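PDB 4F1V: putative alkaline phosphatase from Pseudomonas fluorescens, which binds phosphate with high affinity in the periplasm and probably hands it to the PstSACB ABC transporter for import. Local coordinates for residues G7-Q12 against T189-V194; V20-F25 against R312-K317; N35-F40 against N295-Q300; V88-T93 against T316-A321; G147-F152 against I205-P210. All coordinates share one frame; numbering follows the deposited sequence. Where two conformers were deposited one is given.

Five contacts close long loops in a two-lobed venus-flytrap chain. Starting from the N terminus, contact 1 joins 7-12 to 189-194, bringing the lobe of strand 5-7 to that of strand 186-188; its loop crosses those of all the others. Contact 2 ties 20-25 to helix 305-318 and encloses contact 3, where helix 33-42 packs on strand 291-299. Contact 4 links strand 85-94 to the end of helix 305-318, sharing Thr316 and Lys317 with contact 2 and crossing contact 3. Contact 5, the shortest closure, joins helix 147-159 to 205-210 and lies within the loops of contacts 2, 3 and 4. Contacts 1 and 5 both touch the phosphate.

Contact 1 (G7-Q12 against T189-V194); sequences GATLPQ and TGSQGV. With PI (hydrogenphosphate ion), chain B.
Thr9 and Ser191 meet beside the bound phosphate, where the two lobes of the venus-flytrap fold come together: Thr9 follows strand 5-7 of one sheet, and Ser191 lies in the first turn of the helix that follows strand 186-188 of the other.

The polar bonds at Thr9 OG1 carry the contact. This hydroxyl donates to phosphate O2 at 2.7 Å and accepts from the backbone Ser191 N at 3.2 Å, with an N-H...O angle of 151°. Ser191 OG also lies 2.7 Å from Thr9 OG1, although the destination of its proton is not settled. A chi1 of 71° sets OG1 between the backbone N and the carbonyl carbon of Thr9, which brings it to the ligand and the helix at once.

Backbone bonds to the anion come from the type I turn that runs from Thr9 to Gln12. Thr9 N reaches O2 at 2.8 Å and Leu10 N reaches O4 at 3.0 Å, so adjacent amides hold different phosphate oxygens. Ser33, Arg142, Ser146, Gly147 and Thr148 add further hydrogen bonds to the ion.

An amide pair marks the more exposed border of the contact. Both glutamines were modelled in two conformers, so this bond is provisional: Gln12 NE2 approaches Gln192 OE1 at 2.8 Å from above the carbonyl plane, with the two amide planes 89° apart.

Contact 2 (V20-F25 against R312-K317); sequences VLTAGF and RDFFTK
Val20 O serves two partners: it accepts a hydrogen bond from Asn325 ND2, and it also faces the edge of the Phe314 ring, in the ring plane, 3.4 Å from Phe314 CE1. The rest of the contact is mainly packing around that ring and its CB. Thr22 OG1 lies 3.2 Å from Phe314 CA and 3.3 Å from Phe314 CB; its approach to Phe314 N has too poor an angle for a hydrogen bond. Thr22 N is buried here and has no partner in the model.

Phe314 CG is anti to the backbone N (chi1 172°), which sends the ring off the helix toward the 20-25 loop. There Leu21 CD2 touches Phe314 CE1 at 3.7 Å. Phe25 CZ comes to 3.5 Å from Phe314 CB, and the two rings meet obliquely, with planes at 48°. On the outer side the extended Lys317 chain runs past Thr22, CD reaching 3.8 Å from Thr22 CG2, while its NZ bonds to Gly19 O.

The type II turn from Thr22 to Phe25 thus rests on helix 305-318. Behind it, Phe25 and Phe314 reach strand 291-299 through Phe298 and Leu296 respectively, and Phe25 also meets Trp59 of strand 59-62.

Contact 3 (N35-F40 against N295-Q300); sequences NGKAAF and NLIFSQ
Phe40 extends from helix 33-42 onto strand 291-299, and its ring makes most of the contact. At CB the chain turns so that CG stands anti to the backbone N (chi1 179°), directing the ring away from the helix and under the Ile297 side chain. From there the ring atoms meet the strand one after another. CG and the CD2/CE2 side lie beneath Ile297 CG2, with CD2 the closest at 3.7 Å. This methyl sits 3.8 Å from the Phe40 ring centroid and 17° off the ring normal, a CH-pi contact over one face. Ile297 has two conformers, so these values describe one of them. Along the other side, CE1 comes to 3.7 Å from Phe298 C. At the end of the ring, CZ reaches the backbone, 3.5 Å from Phe298 O, and Ser299 N lies near the ring plane, 3.8 Å from CZ.

One turn earlier, Lys37 adds a lighter contact, its CG 4.1 Å from Ile297 CD1. Its chain then bends at chi3, and NZ leaves the strand for a salt bridge with Glu70, with Ser64 OG and Lys65 O as further partners.

The axes of 35-40 and 295-299 run nearly in the same direction, 8° apart, with a closest approach of 9.8 Å. This fits an alpha/beta layer in which helix 33-42 is the crossover between parallel strands 29-30 and 59-62, while strand 291-299 is antiparallel to the latter. Ile297 points toward this helix; its neighbours Leu296 and Phe298 send their side chains to helix 305-318.

Contact 4 (V88-T93 against T316-A321); sequences VPSVGT and TKHYGA
Tyr319 and His318, at the end of helix 305-318, reach the outermost strand 85-94 with two polar side-chain bonds. The tight part surrounds the phenol. Tyr319 OH donates to Pro89 O at 2.7 Å, arriving at a C=O...O angle of 129° and tilted 35° from the carbonyl plane, while Pro89 O itself lies in the plane of the tyrosine ring. Val88 CG2 packs against the same hydroxyl at 3.5 Å. Val88 and Pro89 each have two conformers, so the finer details on this side hold for one of them.

Alongside, Ser90 OG meets His318 NE2 at 2.9 Å, near the imidazole plane. A chi1 of 179° places OG anti to the backbone N of Ser90, in line for the ring. This serine sits in a classic beta bulge, Ser90 and Val91 both facing Thr294 on the neighbouring strand.

The looser side has water between the backbones. Two water positions, too close together to be filled at once, each donate to Ser90 O and His318 O; the first lies 2.7 Å from Ser90 O and 3.1 Å from His318 O. Both sit over one face of the imidazole, offset toward its rim. Carbonyls that cannot bond to each other are joined by this solvent.

Both groups of the Ser90-His318 pair have a second partner: Ser90 OG also bonds to Tyr15 OH, and His318 ND1 to Asn325 ND2. An amide nitrogen at ND1 would favour a neutral imidazole, held in its rotation at both nitrogens.

Contact 5 (G147-F152 against I205-P210); sequences GTTELF and ITYMSP. With PI (hydrogenphosphate ion), chain B.
Phe152 and Tyr207, within one lobe of the venus-flytrap fold, lie nearly parallel, their planes 12° apart and their centroids 4.6 Å apart, but offset so strongly that little of one ring lies over the other. Over the centre of the Phe152 face sits Tyr207 CB, 3.6 Å from that ring's centroid, a CH-pi contact. On the face of Tyr207, Phe152 CD2 lies toward the rim, 3.4 Å from Tyr207 CG. The edge of Tyr207 belongs to the threonines: Thr148 CG2 comes to 3.8 Å from Tyr207 CD1, and Thr149 OG1 shares a 2.7 Å hydrogen bond with Tyr207 OH, in which either oxygen could donate. Tyr207 CG stands between its backbone N and carbonyl carbon (chi1 57°), which turns the ring back onto the helix.

This packing lies directly behind the phosphate-binding N terminus of helix 147-159. The first turn of the helix offers its amides to the anion: Gly147 N donates to O1 at 2.7 Å and Thr148 N to O3. A helix start directed at the ligand would stabilise its negative charge. Arg142, whose NH2 also binds phosphate, is tied in as well, since its backbone N bonds to Tyr207 OH. The tyrosine is therefore a second-shell residue. Phe152 has a further edge-to-face partner in Phe118.

Thr148 divides its side chain, the methyl packing on Tyr207 and the hydroxyl bonding the ligand. Thr148 OG1 donates to phosphate O3 at 2.7 Å and accepts, at 2.8 Å, from a water that in turn accepts from Ser209 N.

Contact 1 (G7-Q12 against T189-V194)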
# COMPACT_ATOMS: atom_id res chain seq x y z
N GLY A 7 -8.06 -5.39 -5.96
CA GLY A 7 -7.96 -4.21 -5.12
C GLY A 7 -6.77 -3.37 -5.49
O GLY A 7 -6.57 -3.00 -6.67
N ALA A 8 -5.94 -3.03 -4.48
CA ALA A 8 -4.77 -2.19 -4.63
C ALA A 8 -4.01 -2.46 -5.93
O ALA A 8 -3.63 -3.60 -6.22
CB ALA A 8 -3.84 -2.45 -3.45
N THR A 9 -3.69 -1.37 -6.65
CA THR A 9 -2.81 -1.45 -7.79
C THR A 9 -1.32 -1.39 -7.42
O THR A 9 -0.49 -1.91 -8.17
CB THR A 9 -3.13 -0.38 -8.88
OG1 THR A 9 -2.75 0.94 -8.43
CG2 THR A 9 -4.55 -0.45 -9.33
N LEU A 10 -0.97 -0.80 -6.27
CA LEU A 10 0.45 -0.64 -5.92
C LEU A 10 1.20 -1.98 -6.06
O LEU A 10 2.32 -1.97 -6.64
CB LEU A 10 0.59 0.06 -4.57
CG LEU A 10 1.97 0.08 -3.90
CD1 LEU A 10 2.14 1.31 -3.05
CD2 LEU A 10 2.21 -1.19 -3.06
N PRO A 11 0.67 -3.09 -5.55
CA PRO A 11 1.35 -4.40 -5.61
C PRO A 11 0.77 -5.36 -6.65
O PRO A 11 1.01 -6.55 -6.60
CB PRO A 11 1.12 -4.99 -4.22
CG PRO A 11 -0.31 -4.57 -3.95
CD PRO A 11 -0.49 -3.21 -4.64
N GLN A 12 -0.01 -4.85 -7.61
CA GLN A 12 -0.70 -5.81 -8.49
C GLN A 12 0.28 -6.65 -9.31
O GLN A 12 -0.03 -7.81 -9.56
CB GLN A 12 -1.72 -5.13 -9.43
CG GLN A 12 -1.01 -4.31 -10.53
CD GLN A 12 -1.94 -3.54 -11.39
OE1 GLN A 12 -3.00 -3.06 -10.93
NE2 GLN A 12 -1.63 -3.45 -12.67
N THR A 189 -6.23 7.84 -12.84
CA THR A 189 -6.85 6.69 -12.16
C THR A 189 -5.93 5.48 -12.26
O THR A 189 -5.50 5.12 -13.38
CB THR A 189 -8.21 6.38 -12.79
OG1 THR A 189 -8.98 7.56 -12.74
CG2 THR A 189 -8.93 5.22 -12.12
N GLY A 190 -5.65 4.84 -11.15
CA GLY A 190 -4.76 3.74 -11.05
C GLY A 190 -3.30 4.17 -11.06
O GLY A 190 -2.90 5.21 -11.54
N SER A 191 -2.42 3.28 -10.56
CA SER A 191 -0.96 3.54 -10.66
C SER A 191 -0.53 3.77 -12.11
O SER A 191 0.20 4.71 -12.41
CB SER A 191 -0.16 2.36 -10.07
OG SER A 191 -0.33 2.21 -8.67
N GLN A 192 -0.95 2.85 -12.99
CA GLN A 192 -0.55 2.98 -14.37
C GLN A 192 -1.13 4.21 -15.02
O GLN A 192 -0.46 4.89 -15.83
CB GLN A 192 -0.93 1.65 -15.10
CG GLN A 192 -0.21 0.41 -14.54
CD GLN A 192 -0.85 -0.90 -14.94
OE1 GLN A 192 -1.97 -1.27 -14.47
NE2 GLN A 192 -0.21 -1.63 -15.90
N GLY A 193 -2.38 4.52 -14.73
CA GLY A 193 -3.01 5.73 -15.32
C GLY A 193 -2.23 6.99 -14.90
O GLY A 193 -2.05 7.92 -15.73
N VAL A 194 -1.77 7.05 -13.66
CA VAL A 194 -0.92 8.20 -13.22
C VAL A 194 0.40 8.19 -14.01
O VAL A 194 0.84 9.28 -14.44
CB VAL A 194 -0.72 8.17 -11.70
CG1 VAL A 194 0.50 9.02 -11.34
CG2 VAL A 194 -1.97 8.68 -10.98
P PI B . -3.75 1.67 -4.74
O1 PI B . -4.92 1.62 -3.76
O2 PI B . -4.19 1.34 -6.16
O3 PI B . -3.06 3.04 -4.66
O4 PI B . -2.72 0.58 -4.33

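Contact 2 (V20-F25 against R312-K317)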
# COMPACT_ATOMS: atom_id res chain seq x y z
N VAL A 20 2.77 -16.79 -7.50
CA VAL A 20 2.62 -16.10 -6.21
C VAL A 20 1.27 -16.45 -5.56
O VAL A 20 1.23 -16.78 -4.37
CB VAL A 20 2.82 -14.59 -6.42
CG1 VAL A 20 2.33 -13.76 -5.22
CG2 VAL A 20 4.25 -14.27 -6.75
N LEU A 21 0.18 -16.36 -6.32
CA LEU A 21 -1.10 -16.90 -5.90
C LEU A 21 -1.10 -18.40 -6.26
O LEU A 21 -0.64 -18.78 -7.33
CB LEU A 21 -2.27 -16.21 -6.53
CG LEU A 21 -2.30 -14.67 -6.37
CD1 LEU A 21 -3.50 -14.12 -7.08
CD2 LEU A 21 -2.26 -14.28 -4.91
N THR A 22 -1.63 -19.23 -5.37
CA THR A 22 -1.58 -20.67 -5.46
C THR A 22 -2.83 -21.26 -6.14
O THR A 22 -3.65 -20.54 -6.71
CB THR A 22 -1.29 -21.21 -4.05
OG1 THR A 22 -2.21 -20.65 -3.13
CG2 THR A 22 0.09 -20.83 -3.55
N ALA A 23 -2.97 -22.59 -6.08
CA ALA A 23 -4.01 -23.27 -6.82
C ALA A 23 -5.38 -22.77 -6.42
O ALA A 23 -5.70 -22.54 -5.28
CB ALA A 23 -3.94 -24.78 -6.57
N GLY A 24 -6.23 -22.63 -7.47
CA GLY A 24 -7.60 -22.22 -7.26
C GLY A 24 -7.81 -20.74 -7.31
O GLY A 24 -8.97 -20.30 -7.35
N PHE A 25 -6.75 -19.91 -7.28
CA PHE A 25 -6.86 -18.46 -7.29
C PHE A 25 -6.94 -17.96 -8.71
O PHE A 25 -6.06 -18.20 -9.54
CB PHE A 25 -5.67 -17.79 -6.58
CG PHE A 25 -5.77 -17.74 -5.09
CD1 PHE A 25 -5.76 -18.90 -4.31
CD2 PHE A 25 -5.78 -16.54 -4.42
CE1 PHE A 25 -5.80 -18.84 -2.94
CE2 PHE A 25 -5.86 -16.46 -3.06
CZ PHE A 25 -5.87 -17.61 -2.29
N ARG A 312 -6.01 -21.50 2.80
CA ARG A 312 -4.93 -21.91 3.71
C ARG A 312 -3.64 -22.14 2.94
O ARG A 312 -2.55 -21.74 3.40
CB ARG A 312 -5.33 -23.19 4.51
CG ARG A 312 -6.42 -22.96 5.52
CD ARG A 312 -6.80 -24.20 6.29
NE ARG A 312 -5.65 -24.79 6.96
CZ ARG A 312 -5.11 -24.37 8.09
NH1 ARG A 312 -5.69 -23.34 8.80
NH2 ARG A 312 -3.98 -24.88 8.59
N ASP A 313 -3.68 -22.84 1.81
CA ASP A 313 -2.48 -23.14 1.07
C ASP A 313 -1.78 -21.87 0.57
O ASP A 313 -0.54 -21.82 0.51
CB ASP A 313 -2.81 -24.08 -0.09
CG ASP A 313 -3.24 -25.50 0.34
OD1 ASP A 313 -2.95 -25.85 1.51
OD2 ASP A 313 -3.78 -26.22 -0.51
N PHE A 314 -2.54 -20.83 0.23
CA PHE A 314 -1.91 -19.55 -0.12
C PHE A 314 -1.18 -18.93 1.07
O PHE A 314 -0.03 -18.49 0.96
CB PHE A 314 -2.94 -18.57 -0.67
CG PHE A 314 -2.37 -17.17 -0.86
CD1 PHE A 314 -1.32 -16.96 -1.76
CD2 PHE A 314 -2.85 -16.10 -0.12
CE1 PHE A 314 -0.77 -15.68 -1.88
CE2 PHE A 314 -2.26 -14.85 -0.21
CZ PHE A 314 -1.19 -14.65 -1.09
N PHE A 315 -1.81 -18.90 2.26
CA PHE A 315 -1.14 -18.40 3.42
C PHE A 315 0.13 -19.21 3.74
O PHE A 315 1.14 -18.64 4.16
CB PHE A 315 -2.09 -18.37 4.65
CG PHE A 315 -2.93 -17.10 4.74
CD1 PHE A 315 -2.72 -16.18 5.80
CD2 PHE A 315 -3.93 -16.80 3.83
CE1 PHE A 315 -3.45 -15.06 5.92
CE2 PHE A 315 -4.65 -15.62 3.92
CZ PHE A 315 -4.42 -14.76 4.96
N THR A 316 0.07 -20.53 3.55
CA THR A 316 1.22 -21.40 3.81
C THR A 316 2.41 -20.99 2.94
O THR A 316 3.56 -21.06 3.38
CB THR A 316 0.81 -22.85 3.57
OG1 THR A 316 -0.11 -23.19 4.61
CG2 THR A 316 1.97 -23.81 3.63
N LYS A 317 2.16 -20.58 1.71
CA LYS A 317 3.21 -20.06 0.83
C LYS A 317 3.65 -18.64 1.18
O LYS A 317 4.86 -18.37 1.36
CB LYS A 317 2.77 -20.19 -0.64
CG LYS A 317 3.89 -19.75 -1.57
CD LYS A 317 3.73 -20.12 -2.98
CE LYS A 317 5.02 -20.11 -3.79
NZ LYS A 317 4.72 -20.49 -5.20

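Contact 3 (N35-F40 against N295-Q300)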
# COMPACT_ATOMS: atom_id res chain seq x y z
N ASN A 35 -11.87 0.36 -3.97
CA ASN A 35 -12.69 -0.64 -4.66
C ASN A 35 -12.47 -2.04 -4.08
O ASN A 35 -13.42 -2.82 -3.98
CB ASN A 35 -12.41 -0.62 -6.15
CG ASN A 35 -13.05 0.54 -6.84
OD1 ASN A 35 -14.21 0.89 -6.53
ND2 ASN A 35 -12.34 1.19 -7.79
N GLY A 36 -11.22 -2.38 -3.73
CA GLY A 36 -10.97 -3.69 -3.15
C GLY A 36 -11.69 -3.89 -1.80
O GLY A 36 -12.30 -4.94 -1.55
N LYS A 37 -11.59 -2.88 -0.93
CA LYS A 37 -12.29 -2.96 0.34
C LYS A 37 -13.81 -3.10 0.13
O LYS A 37 -14.46 -3.95 0.74
CB LYS A 37 -11.98 -1.75 1.23
CG LYS A 37 -10.50 -1.68 1.70
CD LYS A 37 -10.31 -0.67 2.81
CE LYS A 37 -10.55 0.74 2.46
NZ LYS A 37 -10.49 1.65 3.63
N ALA A 38 -14.38 -2.31 -0.76
CA ALA A 38 -15.85 -2.36 -0.97
C ALA A 38 -16.22 -3.75 -1.55
O ALA A 38 -17.27 -4.31 -1.19
CB ALA A 38 -16.28 -1.21 -1.88
N ALA A 39 -15.42 -4.25 -2.47
CA ALA A 39 -15.68 -5.56 -3.07
C ALA A 39 -15.80 -6.63 -1.99
O ALA A 39 -16.73 -7.44 -1.96
CB ALA A 39 -14.56 -5.92 -4.05
N PHE A 40 -14.80 -6.67 -1.08
CA PHE A 40 -14.80 -7.69 -0.04
C PHE A 40 -15.96 -7.46 0.95
O PHE A 40 -16.69 -8.38 1.28
CB PHE A 40 -13.44 -7.68 0.67
CG PHE A 40 -13.42 -8.72 1.79
CD1 PHE A 40 -13.02 -10.02 1.50
CD2 PHE A 40 -13.80 -8.43 3.07
CE1 PHE A 40 -12.98 -11.02 2.49
CE2 PHE A 40 -13.80 -9.39 4.06
CZ PHE A 40 -13.38 -10.67 3.76
N ASN A 295 -1.46 -4.64 2.29
CA ASN A 295 -2.13 -5.64 3.13
C ASN A 295 -3.04 -6.57 2.33
O ASN A 295 -3.43 -6.29 1.20
CB ASN A 295 -2.95 -4.93 4.23
CG ASN A 295 -2.14 -3.79 4.83
OD1 ASN A 295 -1.00 -4.01 5.28
ND2 ASN A 295 -2.71 -2.64 4.86
N LEU A 296 -3.37 -7.69 3.01
CA LEU A 296 -4.40 -8.65 2.53
C LEU A 296 -5.63 -8.55 3.44
O LEU A 296 -5.51 -8.35 4.65
CB LEU A 296 -3.88 -10.08 2.67
CG LEU A 296 -2.52 -10.44 2.03
CD1 LEU A 296 -2.17 -11.91 2.26
CD2 LEU A 296 -2.48 -10.09 0.58
N ILE A 297 -6.80 -8.77 2.85
CA ILE A 297 -8.05 -8.91 3.57
C ILE A 297 -8.72 -10.20 3.08
O ILE A 297 -8.98 -10.36 1.89
CB ILE A 297 -8.98 -7.71 3.33
CG1 ILE A 297 -8.30 -6.40 3.78
CG2 ILE A 297 -10.32 -7.89 4.08
CD1 ILE A 297 -9.02 -5.15 3.23
N PHE A 298 -8.95 -11.14 4.02
CA PHE A 298 -9.54 -12.45 3.77
C PHE A 298 -10.68 -12.68 4.80
O PHE A 298 -10.83 -11.93 5.76
CB PHE A 298 -8.50 -13.57 3.90
CG PHE A 298 -7.62 -13.78 2.68
CD1 PHE A 298 -6.56 -12.93 2.37
CD2 PHE A 298 -7.92 -14.81 1.80
CE1 PHE A 298 -5.80 -13.14 1.21
CE2 PHE A 298 -7.18 -15.00 0.65
CZ PHE A 298 -6.12 -14.19 0.37
N SER A 299 -11.43 -13.78 4.58
CA SER A 299 -12.31 -14.32 5.65
C SER A 299 -11.60 -15.41 6.41
O SER A 299 -10.83 -16.19 5.83
CB SER A 299 -13.57 -14.87 4.97
OG SER A 299 -14.52 -15.25 5.99
N GLN A 300 -11.92 -15.52 7.71
CA GLN A 300 -11.49 -16.70 8.45
C GLN A 300 -12.20 -17.97 7.93
O GLN A 300 -11.66 -19.05 8.02
CB GLN A 300 -11.76 -16.56 9.93
CG GLN A 300 -11.22 -17.69 10.77
CD GLN A 300 -11.51 -17.57 12.25
OE1 GLN A 300 -12.00 -16.55 12.76
NE2 GLN A 300 -11.15 -18.62 12.97

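Contact 4 (V88-T93 against T316-A321)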
# COMPACT_ATOMS: atom_id res chain seq x y z
N VAL A 88 -4.09 -8.47 7.23
CA VAL A 88 -2.69 -8.75 7.59
C VAL A 88 -1.78 -8.06 6.59
O VAL A 88 -2.07 -7.98 5.41
CB VAL A 88 -2.33 -10.24 7.61
CG1 VAL A 88 -2.85 -10.93 8.86
CG2 VAL A 88 -2.83 -10.99 6.35
N PRO A 89 -0.61 -7.57 7.06
CA PRO A 89 0.41 -7.06 6.08
C PRO A 89 0.81 -8.15 5.13
O PRO A 89 0.99 -9.31 5.54
CB PRO A 89 1.58 -6.67 6.99
CG PRO A 89 0.86 -6.25 8.23
CD PRO A 89 -0.16 -7.38 8.42
N SER A 90 1.04 -7.74 3.87
CA SER A 90 1.59 -8.59 2.83
C SER A 90 3.10 -8.40 2.65
O SER A 90 3.87 -9.33 2.78
CB SER A 90 0.83 -8.31 1.54
OG SER A 90 1.37 -9.12 0.50
N VAL A 91 3.49 -7.14 2.38
CA VAL A 91 4.87 -6.74 2.15
C VAL A 91 5.03 -5.28 2.64
O VAL A 91 4.09 -4.56 2.75
CB VAL A 91 5.32 -6.86 0.67
CG1 VAL A 91 5.05 -8.26 0.12
CG2 VAL A 91 4.59 -5.82 -0.22
N GLY A 92 6.34 -4.91 2.87
CA GLY A 92 6.65 -3.49 3.03
C GLY A 92 6.95 -2.80 1.72
O GLY A 92 7.37 -3.48 0.74
N THR A 93 6.80 -1.50 1.68
CA THR A 93 7.03 -0.73 0.47
C THR A 93 7.48 0.68 0.78
O THR A 93 7.00 1.31 1.74
CB THR A 93 5.71 -0.68 -0.40
OG1 THR A 93 5.98 -0.13 -1.66
CG2 THR A 93 4.54 0.00 0.28
N THR A 316 0.07 -20.53 3.55
CA THR A 316 1.22 -21.40 3.81
C THR A 316 2.41 -20.99 2.94
O THR A 316 3.56 -21.06 3.38
CB THR A 316 0.81 -22.85 3.57
OG1 THR A 316 -0.11 -23.19 4.61
CG2 THR A 316 1.97 -23.81 3.63
N LYS A 317 2.16 -20.58 1.71
CA LYS A 317 3.21 -20.06 0.83
C LYS A 317 3.65 -18.64 1.18
O LYS A 317 4.86 -18.37 1.36
CB LYS A 317 2.77 -20.19 -0.64
CG LYS A 317 3.89 -19.75 -1.57
CD LYS A 317 3.73 -20.12 -2.98
CE LYS A 317 5.02 -20.11 -3.79
NZ LYS A 317 4.72 -20.49 -5.20
N HIS A 318 2.70 -17.72 1.21
CA HIS A 318 3.04 -16.30 1.35
C HIS A 318 3.70 -15.98 2.66
O HIS A 318 4.49 -15.01 2.77
CB HIS A 318 1.76 -15.47 1.14
CG HIS A 318 2.04 -14.05 0.69
ND1 HIS A 318 2.71 -13.78 -0.47
CD2 HIS A 318 1.72 -12.86 1.29
CE1 HIS A 318 2.77 -12.48 -0.60
NE2 HIS A 318 2.17 -11.86 0.44
N TYR A 319 3.39 -16.76 3.71
CA TYR A 319 3.97 -16.61 5.03
C TYR A 319 4.83 -17.77 5.43
O TYR A 319 5.12 -17.98 6.60
CB TYR A 319 2.88 -16.30 6.08
CG TYR A 319 2.11 -15.06 5.72
CD1 TYR A 319 0.87 -15.14 5.08
CD2 TYR A 319 2.62 -13.78 5.93
CE1 TYR A 319 0.16 -13.99 4.68
CE2 TYR A 319 1.95 -12.64 5.57
CZ TYR A 319 0.72 -12.74 4.92
OH TYR A 319 0.07 -11.64 4.51
N GLY A 320 5.30 -18.55 4.45
CA GLY A 320 6.15 -19.71 4.78
C GLY A 320 7.59 -19.35 5.08
O GLY A 320 8.13 -18.39 4.53
N ALA A 321 8.18 -20.18 5.96
CA ALA A 321 9.61 -20.09 6.14
C ALA A 321 10.38 -20.48 4.93
O ALA A 321 11.43 -19.92 4.63
CB ALA A 321 10.05 -20.90 7.38
O HOH W 1 4.72 -11.90 2.62
O HOH W 2 4.78 -12.04 3.26

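Contact 5 (G147-F152 against I205-P210)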
# COMPACT_ATOMS: atom_id res chain seq x y z
N GLY A 147 -4.86 3.47 -1.73
CA GLY A 147 -3.95 3.16 -0.64
C GLY A 147 -2.58 3.81 -0.79
O GLY A 147 -1.93 4.14 0.24
N THR A 148 -2.09 4.00 -2.01
CA THR A 148 -0.87 4.77 -2.22
C THR A 148 -1.05 6.18 -1.65
O THR A 148 -0.17 6.74 -0.95
CB THR A 148 -0.45 4.85 -3.67
OG1 THR A 148 -0.43 3.53 -4.27
CG2 THR A 148 0.96 5.42 -3.81
N THR A 149 -2.20 6.78 -1.93
CA THR A 149 -2.52 8.10 -1.34
C THR A 149 -2.49 8.00 0.19
O THR A 149 -1.95 8.93 0.84
CB THR A 149 -3.89 8.62 -1.80
OG1 THR A 149 -3.80 8.82 -3.22
CG2 THR A 149 -4.26 9.93 -1.09
N GLU A 150 -3.10 6.97 0.78
CA GLU A 150 -3.09 6.88 2.25
C GLU A 150 -1.63 6.81 2.76
O GLU A 150 -1.26 7.52 3.71
CB GLU A 150 -3.93 5.69 2.71
CG GLU A 150 -4.07 5.66 4.25
CD GLU A 150 -5.06 4.60 4.70
OE1 GLU A 150 -6.26 4.72 4.37
OE2 GLU A 150 -4.63 3.62 5.41
N LEU A 151 -0.80 5.94 2.17
CA LEU A 151 0.58 5.81 2.63
C LEU A 151 1.34 7.15 2.52
O LEU A 151 2.15 7.51 3.39
CB LEU A 151 1.32 4.73 1.84
CG LEU A 151 0.86 3.29 2.08
CD1 LEU A 151 1.64 2.36 1.18
CD2 LEU A 151 1.00 2.91 3.55
N PHE A 152 1.12 7.85 1.42
CA PHE A 152 1.82 9.13 1.16
C PHE A 152 1.34 10.26 2.09
O PHE A 152 2.15 11.01 2.62
CB PHE A 152 1.64 9.49 -0.31
CG PHE A 152 2.40 10.74 -0.75
CD1 PHE A 152 3.76 10.89 -0.55
CD2 PHE A 152 1.72 11.76 -1.39
CE1 PHE A 152 4.46 11.99 -0.97
CE2 PHE A 152 2.41 12.90 -1.83
CZ PHE A 152 3.75 13.01 -1.64
N ILE A 205 5.14 15.69 -11.78
CA ILE A 205 5.69 14.96 -10.64
C ILE A 205 4.51 14.26 -9.91
O ILE A 205 3.40 14.76 -9.92
CB ILE A 205 6.45 15.94 -9.66
CG1 ILE A 205 7.22 15.17 -8.59
CG2 ILE A 205 5.52 17.00 -9.08
CD1 ILE A 205 8.32 16.05 -7.98
N THR A 206 4.79 13.14 -9.26
CA THR A 206 3.74 12.41 -8.52
C THR A 206 4.39 11.57 -7.41
O THR A 206 5.60 11.61 -7.21
CB THR A 206 2.90 11.55 -9.50
OG1 THR A 206 1.70 11.11 -8.85
CG2 THR A 206 3.64 10.35 -9.99
N TYR A 207 3.50 10.82 -6.73
CA TYR A 207 3.86 9.82 -5.73
C TYR A 207 3.38 8.47 -6.25
O TYR A 207 2.36 8.38 -6.95
CB TYR A 207 3.22 10.16 -4.35
CG TYR A 207 1.71 10.29 -4.42
CD1 TYR A 207 0.89 9.20 -4.14
CD2 TYR A 207 1.11 11.48 -4.83
CE1 TYR A 207 -0.50 9.29 -4.26
CE2 TYR A 207 -0.27 11.56 -4.92
CZ TYR A 207 -1.08 10.50 -4.64
OH TYR A 207 -2.44 10.60 -4.79
N MET A 208 4.13 7.38 -5.94
CA MET A 208 3.90 6.15 -6.72
C MET A 208 4.48 4.91 -6.07
O MET A 208 5.56 4.93 -5.45
CB MET A 208 4.60 6.34 -8.10
CG MET A 208 4.39 5.27 -9.14
SD MET A 208 2.66 4.86 -9.51
CE MET A 208 2.07 6.45 -9.99
N SER A 209 3.78 3.80 -6.30
CA SER A 209 4.34 2.47 -6.09
C SER A 209 5.78 2.38 -6.61
O SER A 209 6.03 2.79 -7.75
CB SER A 209 3.50 1.44 -6.88
OG SER A 209 4.11 0.21 -6.89
N PRO A 210 6.70 1.78 -5.86
CA PRO A 210 8.07 1.68 -6.37
C PRO A 210 8.18 0.73 -7.54
O PRO A 210 9.14 0.81 -8.31
CB PRO A 210 8.86 1.23 -5.14
CG PRO A 210 7.83 0.45 -4.33
CD PRO A 210 6.56 1.23 -4.50
P PI B . -3.75 1.67 -4.74
O1 PI B . -4.92 1.62 -3.76
O2 PI B . -4.19 1.34 -6.16
O3 PI B . -3.06 3.04 -4.66
O4 PI B . -2.72 0.58 -4.33
O HOH W 3 0.92 3.74 -6.73